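Formate dehydrogenase subunit beta (Desulfovibrio gigas, PDB 1H0H) transfers electrons through three [4Fe-4S] clusters as the small subunit of a periplasmic enzyme that reversibly oxidises formate to carbon dioxide. Local coordinates at residues H25-T30 with H47-V52; P41-F46 with V124-A129; L51-E56 with F68-R73; P105-L110 with S131-K136. All coordinates share one frame; numbering follows the deposited sequence.

Contacts 1 and 3 share L51 and V52 and flank one iron-sulfur cluster: H25, K50 and Q71 all lie in its pocket, and K50 NZ of contact 1 reaches P69 O (2.6 Å) and Q71 OE1 (2.8 Å) of contact 3. Contact 2, centred about 9 Å from contact 1, is tied to contact 3 by the salt bridge D43 OD1–R53 NH2 at 2.9 Å. Its strand 126-127 pairs with strand 134-135 of contact 4, R126 O lying 3.0 Å from A135 N. Although the centres of contacts 3 and 4 are about 24 Å apart, C72 and K136 meet at a second cluster, with C72 SG 3.1 Å from K136 NZ.

Contact 1: residues H25-T30 with H47-V52; sequences HGNPAT and HTYKLV. With SF4 (iron/sulfur cluster), chain M.
The Y49 ring carries the N27 amide over one face and presents an edge to H25. N27 ND2 stands above the middle of the phenol ring, 3.5 Å from Y49 CE2, with the amide plane inclined to the ring at 74°. At the edge, Y49 CE2 points at one face of the H25 imidazole, offset toward its rim; this is a T-shaped pair with planes 76° apart and centroids separated by 5.4 Å. A third flat group, H47, has P28 CG over one face in a CH-pi contact, 3.6 Å from the ring centroid, while T30 CG2 lies at that ring's edge.

No direct hydrogen bond joins the two segments. Water does the work, using both ends of the N27 amide: one molecule accepts from ND2 and from Y49 N, and another donates to OD1 and sits 2.8 Å from H47 ND1, near the imidazole plane. With CG anti to the carbonyl carbon (chi1 -67°), the N27 amide reaches both waters while standing on the phenol face.

H25 is held by C21 O at ND1 and by D138 OD1 at NE2, which fixes its ring rotation. Its CE1 comes within 3.2 Å of cluster sulfur S2, and K50 CB is 3.7 Å from S1. With Y49 they help wall a [4Fe-4S] pocket whose ligands include C21, last cysteine of the ferredoxin-type C11-C14-C17-C21 series.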
# COMPACT_ATOMS: atom_id res chain seq x y z
N HIS B 25 -24.18 16.08 1.45
CA HIS B 25 -25.46 16.49 2.02
C HIS B 25 -25.50 16.49 3.55
O HIS B 25 -26.50 16.91 4.13
CB HIS B 25 -26.57 15.58 1.48
CG HIS B 25 -26.71 15.63 -0.00
ND1 HIS B 25 -25.85 14.97 -0.85
CD2 HIS B 25 -27.59 16.30 -0.78
CE1 HIS B 25 -26.24 15.18 -2.10
NE2 HIS B 25 -27.28 16.00 -2.09
N GLY B 26 -24.45 15.99 4.20
CA GLY B 26 -24.50 15.87 5.64
C GLY B 26 -25.42 14.77 6.15
O GLY B 26 -25.98 14.89 7.23
N ASN B 27 -25.56 13.69 5.39
CA ASN B 27 -26.47 12.64 5.82
C ASN B 27 -25.75 11.73 6.79
O ASN B 27 -24.59 11.39 6.58
CB ASN B 27 -26.98 11.81 4.62
CG ASN B 27 -27.87 12.59 3.67
OD1 ASN B 27 -28.51 13.57 4.05
ND2 ASN B 27 -27.94 12.14 2.43
N PRO B 28 -26.41 11.38 7.88
CA PRO B 28 -25.81 10.48 8.87
C PRO B 28 -25.75 9.04 8.38
O PRO B 28 -26.47 8.67 7.45
CB PRO B 28 -26.79 10.57 10.06
CG PRO B 28 -28.12 10.81 9.36
CD PRO B 28 -27.76 11.84 8.29
N ALA B 29 -24.90 8.25 9.02
CA ALA B 29 -24.89 6.81 8.80
C ALA B 29 -26.16 6.31 9.46
O ALA B 29 -26.70 6.98 10.36
CB ALA B 29 -23.66 6.19 9.51
N THR B 30 -26.65 5.15 9.02
CA THR B 30 -27.83 4.53 9.62
C THR B 30 -27.47 3.12 10.10
O THR B 30 -26.45 2.56 9.67
CB THR B 30 -28.96 4.47 8.64
OG1 THR B 30 -28.56 3.68 7.50
CG2 THR B 30 -29.27 5.87 8.09
N HIS B 47 -32.07 8.78 4.95
CA HIS B 47 -30.75 9.40 5.02
C HIS B 47 -29.76 8.89 3.99
O HIS B 47 -28.58 9.25 4.03
CB HIS B 47 -30.12 9.15 6.38
CG HIS B 47 -30.91 9.70 7.52
ND1 HIS B 47 -31.15 11.05 7.68
CD2 HIS B 47 -31.50 9.08 8.56
CE1 HIS B 47 -31.87 11.23 8.77
NE2 HIS B 47 -32.08 10.06 9.33
N THR B 48 -30.24 8.08 3.06
CA THR B 48 -29.36 7.40 2.12
C THR B 48 -29.95 7.47 0.72
O THR B 48 -30.85 6.71 0.39
CB THR B 48 -29.23 5.94 2.56
OG1 THR B 48 -28.85 5.87 3.94
CG2 THR B 48 -28.14 5.23 1.78
N TYR B 49 -29.43 8.37 -0.10
CA TYR B 49 -29.98 8.64 -1.40
C TYR B 49 -29.27 7.87 -2.50
O TYR B 49 -29.77 7.75 -3.60
CB TYR B 49 -29.81 10.10 -1.75
CG TYR B 49 -30.25 11.14 -0.75
CD1 TYR B 49 -31.19 10.86 0.26
CD2 TYR B 49 -29.75 12.43 -0.85
CE1 TYR B 49 -31.60 11.85 1.13
CE2 TYR B 49 -30.15 13.40 0.02
CZ TYR B 49 -31.08 13.11 1.01
OH TYR B 49 -31.45 14.13 1.85
N LYS B 50 -28.05 7.42 -2.21
CA LYS B 50 -27.22 6.76 -3.21
C LYS B 50 -26.83 5.46 -2.54
O LYS B 50 -26.30 5.47 -1.42
CB LYS B 50 -26.01 7.64 -3.55
CG LYS B 50 -25.09 7.11 -4.66
CD LYS B 50 -25.83 7.00 -6.02
CE LYS B 50 -24.85 6.92 -7.17
NZ LYS B 50 -25.48 6.56 -8.51
N LEU B 51 -27.17 4.36 -3.19
CA LEU B 51 -26.93 3.06 -2.61
C LEU B 51 -26.32 2.10 -3.61
O LEU B 51 -26.94 1.76 -4.62
CB LEU B 51 -28.25 2.50 -2.08
CG LEU B 51 -28.06 1.20 -1.33
CD1 LEU B 51 -27.32 1.42 -0.03
CD2 LEU B 51 -29.41 0.53 -1.09
N VAL B 52 -25.10 1.64 -3.34
CA VAL B 52 -24.48 0.69 -4.25
C VAL B 52 -25.00 -0.72 -3.97
O VAL B 52 -24.68 -1.35 -2.95
CB VAL B 52 -22.93 0.76 -4.23
CG1 VAL B 52 -22.36 -0.29 -5.15
CG2 VAL B 52 -22.45 2.17 -4.64
FE1 SF4 M . -26.17 14.22 -5.66
FE2 SF4 M . -25.53 11.72 -6.61
FE3 SF4 M . -28.17 12.41 -6.16
FE4 SF4 M . -26.45 12.00 -4.05
S1 SF4 M . -27.11 10.47 -5.67
S2 SF4 M . -27.95 13.70 -4.36
S3 SF4 M . -24.50 12.73 -4.81
S4 SF4 M . -26.86 13.46 -7.68
O HOH W 1 -27.01 9.74 0.70
O HOH W 2 -30.42 13.24 6.16

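Contact 2: residues P41-F46 with V124-A129; sequences PPDFNF and VPRKVA
F46 lays its ring against V128, whose CB sits over the ring centre in a CH-pi contact, 3.5 Å from the centroid and 8° off the normal. The two side chains run side by side and point the same way, while R126 O comes up to the ring edge in its plane.

R126 covers the middle of the contact. Its CB packs 3.4 Å from F46 N, and the chain then bends at chi2 (-72°), turning the guanidinium back along the loop 41-46. NE donates to F44 O at 2.9 Å, approaching from above the carbonyl plane, and NH2 forms a salt bridge with D43 OD2 at 2.8 Å, again from above the carboxylate plane. NH1 binds P125 O, so all three nitrogens are engaged and the head has little freedom to turn; D123 gives NH2 a second acidic partner. Beyond it, F44 CE2 rests 3.7 Å from V124 CG2.

A water accepts from F46 N at 2.8 Å and donates to K127 O, joining the two backbones. The contact thus fastens a loop without regular structure to short strand 126-127, which follows the C120-P125 segment lining a [4Fe-4S] cluster; P125 is part of that pocket and V124 lies next to it.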
# COMPACT_ATOMS: atom_id res chain seq x y z
N PRO B 41 -26.23 0.20 3.43
CA PRO B 41 -27.47 -0.41 3.93
C PRO B 41 -28.20 -1.28 2.87
O PRO B 41 -27.88 -1.27 1.69
CB PRO B 41 -28.35 0.79 4.30
CG PRO B 41 -27.48 2.01 4.22
CD PRO B 41 -26.31 1.67 3.36
N PRO B 42 -29.17 -2.05 3.33
CA PRO B 42 -29.90 -2.99 2.47
C PRO B 42 -30.75 -2.30 1.43
O PRO B 42 -31.07 -2.88 0.39
CB PRO B 42 -30.86 -3.69 3.45
CG PRO B 42 -30.37 -3.39 4.76
CD PRO B 42 -29.59 -2.10 4.73
N ASP B 43 -31.15 -1.06 1.71
CA ASP B 43 -32.10 -0.38 0.85
C ASP B 43 -32.02 1.11 1.10
O ASP B 43 -31.39 1.57 2.05
CB ASP B 43 -33.51 -0.93 1.15
CG ASP B 43 -34.58 -0.51 0.11
OD1 ASP B 43 -34.25 -0.28 -1.08
OD2 ASP B 43 -35.80 -0.44 0.41
N PHE B 44 -32.61 1.89 0.21
CA PHE B 44 -32.73 3.31 0.43
C PHE B 44 -33.41 3.59 1.75
O PHE B 44 -34.30 2.85 2.16
CB PHE B 44 -33.67 3.92 -0.61
CG PHE B 44 -33.12 3.95 -2.00
CD1 PHE B 44 -31.98 4.68 -2.29
CD2 PHE B 44 -33.79 3.32 -3.03
CE1 PHE B 44 -31.49 4.74 -3.60
CE2 PHE B 44 -33.32 3.39 -4.33
CZ PHE B 44 -32.15 4.13 -4.62
N ASN B 45 -33.01 4.67 2.43
CA ASN B 45 -33.74 5.16 3.60
C ASN B 45 -33.73 6.69 3.55
O ASN B 45 -33.11 7.28 2.64
CB ASN B 45 -33.23 4.58 4.94
CG ASN B 45 -31.75 4.85 5.17
OD1 ASN B 45 -31.32 5.99 5.13
ND2 ASN B 45 -30.98 3.78 5.45
N PHE B 46 -34.42 7.34 4.49
CA PHE B 46 -34.48 8.81 4.54
C PHE B 46 -33.10 9.47 4.47
O PHE B 46 -32.98 10.61 4.01
CB PHE B 46 -35.25 9.28 5.80
CG PHE B 46 -35.46 10.77 5.89
CD1 PHE B 46 -36.49 11.39 5.17
CD2 PHE B 46 -34.65 11.55 6.69
CE1 PHE B 46 -36.68 12.76 5.26
CE2 PHE B 46 -34.82 12.92 6.78
CZ PHE B 46 -35.84 13.53 6.05
N VAL B 124 -38.06 4.43 -4.83
CA VAL B 124 -36.99 5.29 -4.34
C VAL B 124 -37.22 6.16 -3.08
O VAL B 124 -36.38 6.12 -2.18
CB VAL B 124 -36.40 6.14 -5.50
CG1 VAL B 124 -35.43 7.21 -4.99
CG2 VAL B 124 -35.70 5.23 -6.52
N PRO B 125 -38.32 6.91 -2.99
CA PRO B 125 -38.52 7.87 -1.88
C PRO B 125 -38.64 7.23 -0.50
O PRO B 125 -39.23 6.16 -0.38
CB PRO B 125 -39.87 8.54 -2.19
CG PRO B 125 -40.34 8.00 -3.47
CD PRO B 125 -39.45 6.91 -3.93
N ARG B 126 -38.15 7.91 0.52
CA ARG B 126 -38.20 7.33 1.88
C ARG B 126 -38.62 8.35 2.94
O ARG B 126 -38.27 9.51 2.86
CB ARG B 126 -36.84 6.70 2.23
CG ARG B 126 -36.50 5.50 1.39
CD ARG B 126 -37.32 4.28 1.72
NE ARG B 126 -36.96 3.11 0.94
CZ ARG B 126 -37.52 2.78 -0.22
NH1 ARG B 126 -38.46 3.55 -0.76
NH2 ARG B 126 -37.12 1.69 -0.83
N LYS B 127 -39.37 7.88 3.92
CA LYS B 127 -39.90 8.72 4.98
C LYS B 127 -39.05 8.62 6.24
O LYS B 127 -38.64 7.53 6.63
CB LYS B 127 -41.30 8.23 5.34
CG LYS B 127 -42.09 9.18 6.24
CD LYS B 127 -43.42 8.52 6.73
CE LYS B 127 -43.17 7.48 7.84
NZ LYS B 127 -42.96 8.06 9.20
N VAL B 128 -38.83 9.75 6.91
CA VAL B 128 -38.13 9.75 8.19
C VAL B 128 -39.10 9.14 9.23
O VAL B 128 -40.32 9.24 9.09
CB VAL B 128 -37.77 11.18 8.61
CG1 VAL B 128 -39.03 11.93 9.04
CG2 VAL B 128 -36.71 11.18 9.72
N ALA B 129 -38.57 8.51 10.27
CA ALA B 129 -39.43 7.84 11.23
C ALA B 129 -40.47 8.74 11.91
O ALA B 129 -41.65 8.38 12.01
CB ALA B 129 -38.59 7.15 12.31
O HOH W 3 -36.20 5.87 6.13

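Contact 3: residues L51-E56 with F68-R73. With SF4 (iron/sulfur cluster), chain N; SF4 (iron/sulfur cluster), chain M.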
# COMPACT_ATOMS: atom_id res chain seq x y z
N LEU B 51 -27.17 4.36 -3.19
CA LEU B 51 -26.93 3.06 -2.61
C LEU B 51 -26.32 2.10 -3.61
O LEU B 51 -26.94 1.76 -4.62
CB LEU B 51 -28.25 2.50 -2.08
CG LEU B 51 -28.06 1.20 -1.33
CD1 LEU B 51 -27.32 1.42 -0.03
CD2 LEU B 51 -29.41 0.53 -1.09
N VAL B 52 -25.10 1.64 -3.34
CA VAL B 52 -24.48 0.69 -4.25
C VAL B 52 -25.00 -0.72 -3.97
O VAL B 52 -24.68 -1.35 -2.95
CB VAL B 52 -22.93 0.76 -4.23
CG1 VAL B 52 -22.36 -0.29 -5.15
CG2 VAL B 52 -22.45 2.17 -4.64
N ARG B 53 -25.83 -1.20 -4.88
CA ARG B 53 -26.41 -2.51 -4.73
C ARG B 53 -25.45 -3.51 -5.33
O ARG B 53 -24.76 -3.19 -6.29
CB ARG B 53 -27.77 -2.55 -5.42
CG ARG B 53 -28.82 -1.68 -4.76
CD ARG B 53 -30.17 -1.76 -5.45
NE ARG B 53 -31.14 -0.77 -4.97
CZ ARG B 53 -31.80 -0.88 -3.82
NH1 ARG B 53 -31.59 -1.92 -3.02
NH2 ARG B 53 -32.67 0.05 -3.48
N MET B 54 -25.37 -4.69 -4.74
CA MET B 54 -24.37 -5.67 -5.16
C MET B 54 -25.00 -7.05 -5.16
O MET B 54 -25.54 -7.49 -4.13
CB MET B 54 -23.14 -5.64 -4.23
CG MET B 54 -22.48 -4.25 -4.04
SD MET B 54 -21.30 -4.17 -2.62
CE MET B 54 -19.89 -5.13 -3.25
N HIS B 55 -24.94 -7.73 -6.31
CA HIS B 55 -25.57 -9.05 -6.42
C HIS B 55 -24.72 -10.06 -7.18
O HIS B 55 -24.36 -9.87 -8.35
CB HIS B 55 -26.95 -8.97 -7.08
CG HIS B 55 -27.98 -8.30 -6.22
ND1 HIS B 55 -28.54 -7.08 -6.53
CD2 HIS B 55 -28.53 -8.67 -5.04
CE1 HIS B 55 -29.40 -6.73 -5.60
NE2 HIS B 55 -29.42 -7.69 -4.68
N GLU B 56 -24.43 -11.16 -6.51
CA GLU B 56 -23.71 -12.23 -7.15
C GLU B 56 -24.65 -12.88 -8.15
O GLU B 56 -25.83 -13.07 -7.85
CB GLU B 56 -23.26 -13.27 -6.13
CG GLU B 56 -22.07 -12.79 -5.33
CD GLU B 56 -21.43 -13.89 -4.56
OE1 GLU B 56 -21.73 -15.10 -4.78
OE2 GLU B 56 -20.62 -13.55 -3.70
N PHE B 68 -24.98 -1.94 -8.99
CA PHE B 68 -25.98 -0.96 -9.40
C PHE B 68 -26.01 0.18 -8.38
O PHE B 68 -26.56 0.04 -7.29
CB PHE B 68 -27.34 -1.67 -9.43
CG PHE B 68 -28.38 -0.98 -10.25
CD1 PHE B 68 -28.45 -1.19 -11.63
CD2 PHE B 68 -29.32 -0.16 -9.66
CE1 PHE B 68 -29.45 -0.55 -12.41
CE2 PHE B 68 -30.29 0.48 -10.43
CZ PHE B 68 -30.36 0.28 -11.79
N PRO B 69 -25.41 1.32 -8.71
CA PRO B 69 -25.36 2.47 -7.79
C PRO B 69 -26.67 3.26 -7.89
O PRO B 69 -26.76 4.28 -8.58
CB PRO B 69 -24.20 3.32 -8.33
CG PRO B 69 -23.93 2.85 -9.69
CD PRO B 69 -24.71 1.57 -9.97
N ASP B 70 -27.65 2.79 -7.13
CA ASP B 70 -29.03 3.23 -7.21
C ASP B 70 -29.25 4.63 -6.63
O ASP B 70 -28.57 5.04 -5.70
CB ASP B 70 -29.87 2.18 -6.49
CG ASP B 70 -31.27 2.13 -6.97
OD1 ASP B 70 -31.65 2.95 -7.84
OD2 ASP B 70 -32.08 1.30 -6.51
N GLN B 71 -30.16 5.36 -7.25
CA GLN B 71 -30.57 6.68 -6.82
C GLN B 71 -31.85 7.00 -7.61
O GLN B 71 -32.18 6.31 -8.57
CB GLN B 71 -29.49 7.73 -7.15
CG GLN B 71 -29.28 7.86 -8.64
CD GLN B 71 -28.25 8.94 -9.06
OE1 GLN B 71 -27.11 8.62 -9.41
NE2 GLN B 71 -28.68 10.20 -9.07
N CYS B 72 -32.53 8.08 -7.22
CA CYS B 72 -33.71 8.55 -7.93
C CYS B 72 -33.41 8.70 -9.43
O CYS B 72 -32.32 9.14 -9.80
CB CYS B 72 -34.13 9.90 -7.38
SG CYS B 72 -35.39 10.73 -8.36
N ARG B 73 -34.37 8.37 -10.29
CA ARG B 73 -34.14 8.45 -11.74
C ARG B 73 -34.42 9.83 -12.32
O ARG B 73 -34.20 10.04 -13.49
CB ARG B 73 -35.05 7.47 -12.46
CG ARG B 73 -34.94 6.05 -11.95
CD ARG B 73 -33.56 5.37 -12.16
NE ARG B 73 -33.71 3.93 -11.98
CZ ARG B 73 -33.71 3.33 -10.80
NH1 ARG B 73 -33.56 4.04 -9.67
NH2 ARG B 73 -33.86 2.02 -10.75
FE1 SF4 N . -39.40 7.72 -8.10
FE2 SF4 N . -37.40 9.61 -8.34
FE3 SF4 N . -39.13 9.00 -10.54
FE4 SF4 N . -40.13 10.32 -8.32
S1 SF4 N . -38.54 11.15 -9.87
S2 SF4 N . -41.11 8.64 -9.32
S3 SF4 N . -38.85 9.33 -6.60
S4 SF4 N . -37.53 7.59 -9.50
FE1 SF4 M . -26.17 14.22 -5.66
FE2 SF4 M . -25.53 11.72 -6.61
FE3 SF4 M . -28.17 12.41 -6.16
FE4 SF4 M . -26.45 12.00 -4.05
S1 SF4 M . -27.11 10.47 -5.67
S2 SF4 M . -27.95 13.70 -4.36
S3 SF4 M . -24.50 12.73 -4.81
S4 SF4 M . -26.86 13.46 -7.68
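Between L51-R53 and F68-D70 the hairpin is closely knit. L51 with D70 and R53 with F68 are antiparallel hydrogen-bonded pairs, each with two backbone bonds, such as R53 N to F68 O at 2.8 Å. V52 and P69 form the non-hydrogen-bonded pair between them, their CA atoms 4.1 Å apart; on this side of the sheet V52 CG2 touches P69 CB, and both residues border a [4Fe-4S] cluster.

On the other side, R53 and D70 make a salt bridge. The R53 chain is extended from CG to NE, which brings NE alongside the carboxylate, where it meets the anti lone pair of D70 OD2 at 2.7 Å. The bond is nearly straight (164°) and lies in the guanidinium plane; NH2 adds a weak bond to the same oxygen and pairs with D43. L51 CD2 covers one guanidinium face. D70 OD1 makes a salt bridge to R73 NH1 at 2.9 Å, with weak hydrogen-bond geometry, so one buried carboxylate sits between two arginines, which would be expected to stabilise its ionised form.

Toward H55 and E56 the contact runs out: both are partly exposed, and E56 turns to a basic side chain of another protein chain. In the opposite direction C72 SG binds an iron of a different [4Fe-4S] cluster at 2.3 Å. Helix 16-25 touches L51 and V52, and F199 of strand 197-201 stacks on F68 and packs against P69 and R73.

Contact 4: residues P105-L110 with S131-K136. With SF4 (iron/sulfur cluster), chain N.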
# COMPACT_ATOMS: atom_id res chain seq x y z
N PRO B 105 -38.89 19.66 2.43
CA PRO B 105 -39.45 19.39 3.76
C PRO B 105 -40.97 19.59 3.79
O PRO B 105 -41.61 19.04 4.69
CB PRO B 105 -38.79 20.45 4.63
CG PRO B 105 -37.47 20.70 3.93
CD PRO B 105 -37.85 20.71 2.46
N LYS B 106 -41.53 20.34 2.84
CA LYS B 106 -42.97 20.50 2.78
C LYS B 106 -43.67 19.15 2.69
O LYS B 106 -44.88 19.06 2.92
CB LYS B 106 -43.40 21.41 1.62
CG LYS B 106 -43.06 22.88 1.80
CD LYS B 106 -44.28 23.71 2.15
CE LYS B 106 -44.38 24.96 1.26
NZ LYS B 106 -43.05 25.51 0.85
N THR B 107 -42.94 18.10 2.34
CA THR B 107 -43.54 16.77 2.34
C THR B 107 -44.08 16.38 3.70
O THR B 107 -44.97 15.54 3.80
CB THR B 107 -42.57 15.68 1.85
OG1 THR B 107 -41.30 15.81 2.50
CG2 THR B 107 -42.28 15.84 0.38
N LYS B 108 -43.54 16.98 4.76
CA LYS B 108 -43.99 16.69 6.11
C LYS B 108 -45.51 16.90 6.30
O LYS B 108 -46.15 16.23 7.12
CB LYS B 108 -43.23 17.59 7.09
CG LYS B 108 -43.38 17.20 8.56
CD LYS B 108 -42.52 18.08 9.48
CE LYS B 108 -43.06 18.03 10.91
NZ LYS B 108 -41.98 17.82 11.92
N ASP B 109 -46.07 17.84 5.54
CA ASP B 109 -47.49 18.19 5.64
C ASP B 109 -48.39 17.38 4.74
O ASP B 109 -49.59 17.63 4.70
CB ASP B 109 -47.75 19.66 5.26
CG ASP B 109 -46.95 20.65 6.07
OD1 ASP B 109 -46.63 20.35 7.25
OD2 ASP B 109 -46.61 21.76 5.60
N LEU B 110 -47.84 16.47 3.97
CA LEU B 110 -48.68 15.60 3.15
C LEU B 110 -49.47 14.67 4.08
O LEU B 110 -48.93 14.06 5.00
CB LEU B 110 -47.82 14.78 2.19
CG LEU B 110 -47.13 15.59 1.10
CD1 LEU B 110 -46.15 14.72 0.32
CD2 LEU B 110 -48.18 16.21 0.19
N SER B 131 -42.10 11.55 11.30
CA SER B 131 -43.10 12.36 10.63
C SER B 131 -43.29 11.87 9.21
O SER B 131 -42.74 10.82 8.84
CB SER B 131 -42.67 13.83 10.60
OG SER B 131 -41.72 14.07 9.58
N ASN B 132 -44.07 12.61 8.43
CA ASN B 132 -44.30 12.25 7.04
C ASN B 132 -43.27 12.82 6.09
O ASN B 132 -43.40 12.65 4.88
CB ASN B 132 -45.68 12.69 6.58
CG ASN B 132 -46.78 11.82 7.12
OD1 ASN B 132 -46.52 10.89 7.86
ND2 ASN B 132 -48.03 12.14 6.76
N GLN B 133 -42.27 13.50 6.62
CA GLN B 133 -41.25 14.06 5.76
C GLN B 133 -40.52 12.99 4.98
O GLN B 133 -40.13 11.98 5.55
CB GLN B 133 -40.22 14.87 6.55
CG GLN B 133 -39.42 15.79 5.66
CD GLN B 133 -38.59 16.78 6.46
OE1 GLN B 133 -39.00 17.19 7.55
NE2 GLN B 133 -37.45 17.17 5.91
N MET B 134 -40.30 13.26 3.70
CA MET B 134 -39.61 12.33 2.82
C MET B 134 -38.41 12.97 2.12
O MET B 134 -38.39 14.17 1.87
CB MET B 134 -40.58 11.78 1.78
CG MET B 134 -41.66 10.84 2.37
SD MET B 134 -42.87 10.31 1.12
CE MET B 134 -43.62 11.89 0.74
N ALA B 135 -37.40 12.17 1.79
CA ALA B 135 -36.23 12.69 1.09
C ALA B 135 -35.67 11.63 0.17
O ALA B 135 -36.04 10.46 0.26
CB ALA B 135 -35.16 13.20 2.09
N LYS B 136 -34.80 12.06 -0.74
CA LYS B 136 -34.18 11.21 -1.76
C LYS B 136 -33.15 12.11 -2.45
O LYS B 136 -32.97 13.27 -2.06
CB LYS B 136 -35.23 10.75 -2.78
CG LYS B 136 -35.83 11.90 -3.57
CD LYS B 136 -36.69 11.43 -4.77
CE LYS B 136 -36.99 12.60 -5.76
NZ LYS B 136 -35.69 13.13 -6.38
FE1 SF4 N . -39.40 7.72 -8.10
FE2 SF4 N . -37.40 9.61 -8.34
FE3 SF4 N . -39.13 9.00 -10.54
FE4 SF4 N . -40.13 10.32 -8.32
S1 SF4 N . -38.54 11.15 -9.87
S2 SF4 N . -41.11 8.64 -9.32
S3 SF4 N . -38.85 9.33 -6.60
S4 SF4 N . -37.53 7.59 -9.50
O HOH W 4 -45.80 14.90 9.28
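Q133, K108 and T107 bury the most surface where a 3-10 turn, residues 105-109, packs against the loop entering strand 134-135 in the 4Fe-4S dicluster domain. The backbones come close: the CA atoms of K108 and Q133 are 3.8 Å apart.

Q133 spreads over the turn. With CG anti to the backbone N (chi1 -163°) and the chain extended beyond it, the amide reaches P105 and runs alongside the proline ring, NE2 3.7 Å from P105 CA. Lower down, Q133 CG brushes T107 OG1. K108 crosses Q133 obliquely, CB to CB, and lays its CG against S131 OG, 3.7 Å away. That hydroxyl also accepts from Q133 N, an ST turn that shapes the loop beneath the lysine chain. The backbone of K108 is used as well: a water donates to its O and accepts from N132 N.

T107 supplies the polar join. Its OG1, held between the backbone N and the carbonyl carbon at chi1 47°, accepts an almost straight bond from M134 N (3.0 Å, 177°) and is also hydrogen-bonded to T104 O. The apolar side of this join is closed by M134, whose chain bends at chi3 to bring CE against T107 CB and to 3.8 Å from L110 CD1; helix 113-119 packs on the same methionine. Further along, K136 CD lies 3.5 Å from cluster sulfur S3. At the far end of the turn N132 ND2 donates to L110 O at 2.8 Å, nearly along the C=O axis and within the plane of its own amide.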